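Putative lipoprotein YcdA (Bacillus subtilis subsp. subtilis str. 168, PDB 4R4G) is of unknown function but is probably a membrane-anchored lipoprotein, with an Ig-like N-terminal domain joined by a kinked helix to an alpha-beta C-terminal domain. Local coordinates at residues 18-23 and 44-49; 81-86 and 96-101; 144-149 and 224-229. All coordinates share one frame; numbering follows the deposited sequence.

Interaction 1. Residues 18-23 and 44-49; sequences KIKDVS and NVAVKN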
# COMPACT_ATOMS: atom_id res chain seq x y z
N LYS A 18 -26.99 -18.78 -1.33
CA LYS A 18 -27.19 -17.41 -0.91
C LYS A 18 -25.89 -16.68 -1.03
O LYS A 18 -24.87 -17.17 -0.54
CB LYS A 18 -27.71 -17.34 0.55
CG LYS A 18 -28.80 -18.36 0.91
CD LYS A 18 -29.42 -18.10 2.29
CE LYS A 18 -29.20 -19.25 3.25
NZ LYS A 18 -30.40 -19.49 4.10
N ILE A 19 -25.89 -15.51 -1.68
CA ILE A 19 -24.70 -14.69 -1.78
C ILE A 19 -24.75 -13.68 -0.64
O ILE A 19 -25.53 -12.72 -0.69
CB ILE A 19 -24.57 -14.02 -3.16
CG1 ILE A 19 -24.53 -15.06 -4.27
CG2 ILE A 19 -23.34 -13.12 -3.17
CD1 ILE A 19 -24.39 -14.52 -5.57
N LYS A 20 -23.94 -13.91 0.39
CA LYS A 20 -23.92 -13.09 1.60
C LYS A 20 -23.19 -11.76 1.39
O LYS A 20 -23.64 -10.76 1.94
CB LYS A 20 -23.35 -13.87 2.79
CG LYS A 20 -24.17 -15.12 3.12
CD LYS A 20 -24.12 -15.48 4.61
CE LYS A 20 -25.29 -16.37 5.01
NZ LYS A 20 -25.19 -16.87 6.41
N ASP A 21 -22.08 -11.72 0.62
CA ASP A 21 -21.32 -10.47 0.39
C ASP A 21 -20.53 -10.50 -0.94
O ASP A 21 -20.19 -11.58 -1.41
CB ASP A 21 -20.35 -10.23 1.56
CG ASP A 21 -19.71 -8.86 1.58
OD1 ASP A 21 -20.42 -7.88 1.90
OD2 ASP A 21 -18.51 -8.75 1.23
N VAL A 22 -20.26 -9.31 -1.55
CA VAL A 22 -19.49 -9.15 -2.80
C VAL A 22 -18.59 -7.92 -2.67
O VAL A 22 -19.08 -6.80 -2.53
CB VAL A 22 -20.35 -9.08 -4.09
CG1 VAL A 22 -19.50 -8.80 -5.32
CG2 VAL A 22 -21.17 -10.35 -4.31
N SER A 23 -17.28 -8.13 -2.76
CA SER A 23 -16.33 -7.03 -2.67
C SER A 23 -15.14 -7.24 -3.57
O SER A 23 -14.86 -8.37 -3.97
CB SER A 23 -15.87 -6.85 -1.23
OG SER A 23 -15.15 -7.99 -0.78
N ASN A 44 -18.79 -14.02 -0.84
CA ASN A 44 -19.07 -14.87 0.32
C ASN A 44 -20.40 -15.52 0.05
O ASN A 44 -21.38 -14.81 -0.20
CB ASN A 44 -19.06 -14.10 1.66
CG ASN A 44 -19.22 -15.01 2.87
OD1 ASN A 44 -20.33 -15.38 3.28
ND2 ASN A 44 -18.11 -15.44 3.42
N VAL A 45 -20.43 -16.85 0.03
CA VAL A 45 -21.62 -17.62 -0.27
C VAL A 45 -21.95 -18.54 0.90
O VAL A 45 -21.09 -18.80 1.74
CB VAL A 45 -21.51 -18.43 -1.60
CG1 VAL A 45 -21.32 -17.52 -2.82
CG2 VAL A 45 -20.41 -19.50 -1.54
N ALA A 46 -23.18 -19.07 0.89
CA ALA A 46 -23.72 -20.05 1.82
C ALA A 46 -24.49 -21.04 1.01
O ALA A 46 -25.29 -20.64 0.16
CB ALA A 46 -24.61 -19.37 2.83
N VAL A 47 -24.20 -22.34 1.20
CA VAL A 47 -24.88 -23.39 0.45
C VAL A 47 -25.63 -24.30 1.43
O VAL A 47 -25.00 -24.99 2.23
CB VAL A 47 -23.94 -24.20 -0.50
CG1 VAL A 47 -24.73 -25.15 -1.40
CG2 VAL A 47 -23.09 -23.26 -1.35
N LYS A 48 -26.98 -24.26 1.38
CA LYS A 48 -27.88 -25.09 2.20
C LYS A 48 -28.30 -26.33 1.40
O LYS A 48 -28.70 -26.19 0.24
CB LYS A 48 -29.12 -24.27 2.63
CG LYS A 48 -30.04 -24.98 3.64
CD LYS A 48 -30.65 -24.02 4.67
CE LYS A 48 -31.54 -24.76 5.65
NZ LYS A 48 -31.90 -23.93 6.83
N ASN A 49 -28.18 -27.53 2.00
CA ASN A 49 -28.59 -28.77 1.32
C ASN A 49 -30.11 -28.90 1.47
O ASN A 49 -30.57 -29.23 2.56
CB ASN A 49 -27.84 -30.00 1.87
CG ASN A 49 -28.17 -31.35 1.23
OD1 ASN A 49 -29.05 -31.50 0.38
ND2 ASN A 49 -27.46 -32.39 1.66

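Interaction 2. Residues 81-86 and 96-101; sequences EKLQGS and GNLFFV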
# COMPACT_ATOMS: atom_id res chain seq x y z
N GLU A 81 -9.04 -18.86 4.35
CA GLU A 81 -10.04 -17.81 4.14
C GLU A 81 -11.00 -18.14 3.00
O GLU A 81 -11.84 -17.30 2.66
CB GLU A 81 -9.36 -16.48 3.79
CG GLU A 81 -8.62 -15.71 4.88
CD GLU A 81 -8.02 -14.42 4.34
OE1 GLU A 81 -8.70 -13.74 3.53
OE2 GLU A 81 -6.85 -14.11 4.68
N LYS A 82 -10.84 -19.30 2.35
CA LYS A 82 -11.63 -19.70 1.21
C LYS A 82 -12.57 -20.80 1.60
O LYS A 82 -12.32 -21.48 2.59
CB LYS A 82 -10.68 -20.15 0.08
CG LYS A 82 -11.30 -20.15 -1.31
CD LYS A 82 -10.28 -20.42 -2.37
CE LYS A 82 -10.94 -20.77 -3.67
NZ LYS A 82 -10.02 -20.72 -4.83
N LEU A 83 -13.66 -20.98 0.82
CA LEU A 83 -14.62 -22.05 1.04
C LEU A 83 -13.87 -23.39 1.05
O LEU A 83 -13.03 -23.64 0.17
CB LEU A 83 -15.72 -22.03 -0.04
CG LEU A 83 -16.78 -23.14 0.02
CD1 LEU A 83 -17.66 -23.01 1.26
CD2 LEU A 83 -17.65 -23.13 -1.20
N GLN A 84 -14.15 -24.23 2.05
CA GLN A 84 -13.45 -25.49 2.18
C GLN A 84 -14.30 -26.63 1.71
O GLN A 84 -15.51 -26.68 1.98
CB GLN A 84 -12.98 -25.73 3.62
CG GLN A 84 -12.02 -24.67 4.17
CD GLN A 84 -10.69 -24.55 3.45
OE1 GLN A 84 -9.97 -25.53 3.21
NE2 GLN A 84 -10.32 -23.33 3.13
N GLY A 85 -13.65 -27.56 1.02
CA GLY A 85 -14.28 -28.78 0.53
C GLY A 85 -14.82 -29.56 1.70
O GLY A 85 -14.09 -29.89 2.63
N SER A 86 -16.13 -29.75 1.71
CA SER A 86 -16.79 -30.43 2.81
C SER A 86 -17.99 -31.19 2.30
O SER A 86 -18.24 -31.21 1.09
CB SER A 86 -17.21 -29.41 3.86
OG SER A 86 -18.01 -28.39 3.29
N GLY A 96 -18.61 -19.77 3.10
CA GLY A 96 -17.23 -19.43 2.79
C GLY A 96 -17.10 -18.49 1.62
O GLY A 96 -18.09 -18.16 0.97
N ASN A 97 -15.87 -18.07 1.34
CA ASN A 97 -15.57 -17.11 0.29
C ASN A 97 -15.05 -17.76 -0.98
O ASN A 97 -14.38 -18.80 -0.92
CB ASN A 97 -14.52 -16.10 0.77
CG ASN A 97 -14.94 -15.20 1.89
OD1 ASN A 97 -15.84 -14.37 1.77
ND2 ASN A 97 -14.18 -15.25 2.96
N LEU A 98 -15.31 -17.09 -2.12
CA LEU A 98 -14.87 -17.47 -3.45
C LEU A 98 -14.12 -16.30 -4.03
O LEU A 98 -14.45 -15.15 -3.73
CB LEU A 98 -16.03 -17.90 -4.36
CG LEU A 98 -17.07 -18.84 -3.81
CD1 LEU A 98 -18.30 -18.77 -4.65
CD2 LEU A 98 -16.55 -20.29 -3.71
N PHE A 99 -13.09 -16.57 -4.81
CA PHE A 99 -12.21 -15.55 -5.35
C PHE A 99 -12.02 -15.75 -6.85
O PHE A 99 -11.77 -16.87 -7.30
CB PHE A 99 -10.85 -15.61 -4.62
CG PHE A 99 -10.93 -15.46 -3.11
CD1 PHE A 99 -11.19 -16.56 -2.31
CD2 PHE A 99 -10.67 -14.24 -2.50
CE1 PHE A 99 -11.27 -16.43 -0.92
CE2 PHE A 99 -10.74 -14.11 -1.12
CZ PHE A 99 -11.06 -15.20 -0.34
N PHE A 100 -12.16 -14.66 -7.61
CA PHE A 100 -12.08 -14.69 -9.06
C PHE A 100 -11.35 -13.49 -9.59
O PHE A 100 -11.60 -12.38 -9.14
CB PHE A 100 -13.48 -14.76 -9.68
CG PHE A 100 -14.29 -15.97 -9.29
CD1 PHE A 100 -14.09 -17.19 -9.92
CD2 PHE A 100 -15.26 -15.88 -8.29
CE1 PHE A 100 -14.83 -18.31 -9.54
CE2 PHE A 100 -16.01 -17.00 -7.93
CZ PHE A 100 -15.78 -18.21 -8.55
N VAL A 101 -10.48 -13.72 -10.57
CA VAL A 101 -9.70 -12.68 -11.23
C VAL A 101 -10.64 -11.94 -12.17
O VAL A 101 -11.19 -12.55 -13.09
CB VAL A 101 -8.47 -13.28 -11.97
CG1 VAL A 101 -7.61 -12.19 -12.59
CG2 VAL A 101 -7.65 -14.17 -11.06
O HOH W 1 -12.60 -19.15 -5.96

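Interaction 3. Residues 144-149 and 224-229; sequences QDSAKA and AKTTSI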
# COMPACT_ATOMS: atom_id res chain seq x y z
N GLN A 144 -6.56 1.31 -1.61
CA GLN A 144 -5.36 2.15 -1.61
C GLN A 144 -5.26 3.06 -0.35
O GLN A 144 -4.34 3.88 -0.27
CB GLN A 144 -5.28 2.94 -2.90
CG GLN A 144 -5.17 2.03 -4.12
CD GLN A 144 -3.87 1.31 -4.20
OE1 GLN A 144 -2.82 1.86 -3.85
NE2 GLN A 144 -3.90 0.07 -4.66
N ASP A 145 -6.12 2.85 0.68
CA ASP A 145 -6.07 3.58 1.95
C ASP A 145 -4.68 3.59 2.60
O ASP A 145 -4.27 4.63 3.13
CB ASP A 145 -7.09 3.01 2.96
CG ASP A 145 -8.51 3.54 2.84
OD1 ASP A 145 -8.82 4.24 1.81
OD2 ASP A 145 -9.33 3.25 3.74
N SER A 146 -3.95 2.43 2.56
CA SER A 146 -2.62 2.31 3.15
C SER A 146 -1.61 3.16 2.41
O SER A 146 -0.70 3.70 3.06
CB SER A 146 -2.15 0.86 3.20
OG SER A 146 -2.39 0.18 1.98
N ALA A 147 -1.76 3.29 1.07
CA ALA A 147 -0.86 4.10 0.23
C ALA A 147 -1.11 5.58 0.53
O ALA A 147 -0.15 6.34 0.64
CB ALA A 147 -1.06 3.79 -1.24
N LYS A 148 -2.39 5.96 0.73
CA LYS A 148 -2.79 7.32 1.10
C LYS A 148 -2.07 7.66 2.41
O LYS A 148 -1.32 8.64 2.47
CB LYS A 148 -4.34 7.46 1.19
CG LYS A 148 -5.07 7.32 -0.18
CD LYS A 148 -6.61 7.51 -0.10
CE LYS A 148 -7.37 6.98 -1.31
NZ LYS A 148 -7.99 5.62 -1.08
N ALA A 149 -2.18 6.77 3.42
CA ALA A 149 -1.48 6.89 4.69
C ALA A 149 0.06 6.96 4.51
O ALA A 149 0.66 7.86 5.08
CB ALA A 149 -1.85 5.75 5.60
N ALA A 224 2.82 6.11 -4.69
CA ALA A 224 2.55 5.03 -3.73
C ALA A 224 1.33 4.18 -4.13
O ALA A 224 0.24 4.70 -4.36
CB ALA A 224 2.33 5.61 -2.34
N LYS A 225 1.53 2.86 -4.23
CA LYS A 225 0.45 1.95 -4.56
C LYS A 225 0.42 0.79 -3.62
O LYS A 225 1.45 0.14 -3.45
CB LYS A 225 0.59 1.42 -6.00
CG LYS A 225 -0.66 0.68 -6.45
CD LYS A 225 -0.49 -0.22 -7.65
CE LYS A 225 -1.76 -1.05 -7.76
NZ LYS A 225 -1.84 -1.86 -9.01
N THR A 226 -0.74 0.50 -3.02
CA THR A 226 -0.94 -0.70 -2.21
C THR A 226 -1.00 -1.89 -3.19
O THR A 226 -1.84 -1.89 -4.09
CB THR A 226 -2.19 -0.60 -1.35
OG1 THR A 226 -2.13 0.61 -0.60
CG2 THR A 226 -2.33 -1.77 -0.42
N THR A 227 -0.08 -2.85 -3.03
CA THR A 227 0.00 -3.99 -3.93
C THR A 227 -0.68 -5.25 -3.33
O THR A 227 -1.18 -6.09 -4.10
CB THR A 227 1.45 -4.23 -4.35
OG1 THR A 227 2.30 -4.36 -3.20
CG2 THR A 227 1.97 -3.12 -5.24
N SER A 228 -0.74 -5.37 -1.99
CA SER A 228 -1.38 -6.50 -1.32
C SER A 228 -1.81 -6.15 0.09
O SER A 228 -1.13 -5.39 0.76
CB SER A 228 -0.46 -7.72 -1.26
OG SER A 228 0.83 -7.40 -0.78
N ILE A 229 -2.95 -6.67 0.51
CA ILE A 229 -3.50 -6.54 1.86
C ILE A 229 -3.72 -7.94 2.38
O ILE A 229 -4.23 -8.80 1.64
CB ILE A 229 -4.79 -5.68 1.97
CG1 ILE A 229 -4.62 -4.30 1.32
CG2 ILE A 229 -5.28 -5.58 3.45
CD1 ILE A 229 -5.84 -3.79 0.73

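Interaction 1. Residues 18-23 and 44-49
Lys20 and Asn44 set the pattern of this antiparallel strand pair, because a classic beta bulge brings both Lys20 and Asp21 opposite the one asparagine. Asn44 O accepts a short, bent bond from Lys20 N (2.8 Å, 131°) and a longer, straighter one from Asp21 N (3.3 Å, 161°), both donors coming from the same face of its carbonyl plane. The return bond, Asn44 N to Asp21 O, measures 2.9 Å. On the face that carries Lys18, Asp21, Asn44 and Ala46, the side chains of Lys20 and Asn44 cross at a slant. With CG anti to the carbonyl carbon (chi1 -60°) and the chain extended beyond it, Lys20 passes across Asn44 OD1, its CB 3.4 Å from that oxygen, and continues toward Ala46, where CE meets Ala46 CB at 3.8 Å. The tip ends in a salt bridge with Glu95. Before the bulge the register is regular: Lys18 and Ala46 form a hydrogen-bonded pair with two backbone bonds. On the opposite face Ile19 and Val45 make a non-hydrogen-bonded pair, with Ile19 CG1 4.3 Å from Val45 CG1. These two side chains turn into the Ig-like sandwich, where both meet Leu110 of strand 107-112 and Ile19 also meets Phe127 of strand 125-130. Strand 93-102 flanks the far edge of strand 39-48, and there Asn44 ND2 bonds to Asn97 OD1.

Interaction 2. Residues 81-86 and 96-101
Lys82 lays its aliphatic chain past the edge of the Phe99 ring, the two side chains sliding by in opposite directions. Its CB starts 3.9 Å from Phe99 CE1. CG stands anti to the backbone N (chi1 -161°), which places it between two partners, 3.4 Å from Asn97 O and 3.7 Å from Phe99 CD1. One atom on, CD still borders the ring, 4.0 Å from Phe99 CD1, and the extended chain carries NZ beyond it. There the ammonium group makes a salt bridge with Asp75, bonds to the carbonyl of Thr74 and gives a weak bond to a water; the same water accepts from Phe99 N at 2.9 Å, so it links the lysine tip to the strand backbone. The lysine thus offers hydrocarbon to the ring and keeps its charge for the loop that holds Thr74 and Asp75.

The backbone on which this side chain stands is held at two points. Leu83 N donates to Asn97 O at 2.9 Å. Asn97 ND2 reaches Glu81 O at 3.1 Å, the oxygen lying almost within the asparagine's amide plane, and that same oxygen also sits in plane at the Phe99 ring edge. OD1 of this amide accepts from Asn44 ND2 of strand 39-48, so both its ends are held. Gly96, lacking a side chain, allows the backbone at Leu83 to come close.

Leu83 and Leu98 point the same way, side by side, with their CD2 atoms 3.9 Å apart, and both reach Phe62 of strand 62-66. The loop before strand 86-88 lies along strand 93-102, and its leucine joins the apolar contacts between the two sheets of the Ig-like domain.

Interaction 3. Residues 144-149 and 224-229
Gln144 grips the backbone of Thr226 with both ends of its side-chain amide. Two hydrogen bonds carry this: Thr226 N donates to Gln144 OE1 at 2.6 Å, and Gln144 NE2 donates to Thr226 O at 2.9 Å, the latter in the carbonyl plane and on a lone pair. A bend at chi2 (-69°) folds the glutamine back from the N-cap position of helix 145-157 so that its amide can reach the strand. A third bond joins side chain to side chain, Ser146 OG and Thr226 OG1 standing 2.6 Å apart.

The apolar contact is Ala147 CB against Ala224 CB, at 4.0 Å. Two further close approaches are Ala147 CB to Thr226 OG1 at 3.4 Å and Lys225 CG to Gln144 OE1 at 3.6 Å. Ser146 also touches Ala234 and Val236 of strand 233-244, Met299 and Trp307, which sets the helix start against the C-terminal mixed sheet, its first turn at 142° to the segment of strand 221-230.

With an alanine at Gln144, the N-H and C=O of Thr226 would probably be left without these mates and the helix start less firmly tied to the strand. The glutamine amide serves Thr226 much as a neighbouring strand would, on the side of strand 221-230 opposite its partner 233-244. Polar bonds rather than bulky side chains define the contact.

Overall arrangement
From the N terminus, interaction 1 comes first and closes a 20-residue loop by pairing strands 16-25 and 39-48 of the Ig-like domain. Interaction 2 follows after it and closes a shorter loop of nine residues, tying the irregular segment 81-86 to strand 93-102. The two touch, since strands 39-48 and 93-102 are neighbours in one sheet, and their centres lie about 10 Å apart. Interaction 3 opens later and spans 74 residues, mostly helical, to join helix 145-157 to strand 221-230 in the C-terminal domain; its nearest atoms stay about 7 Å from interaction 2. None nests or crosses: all three run in series.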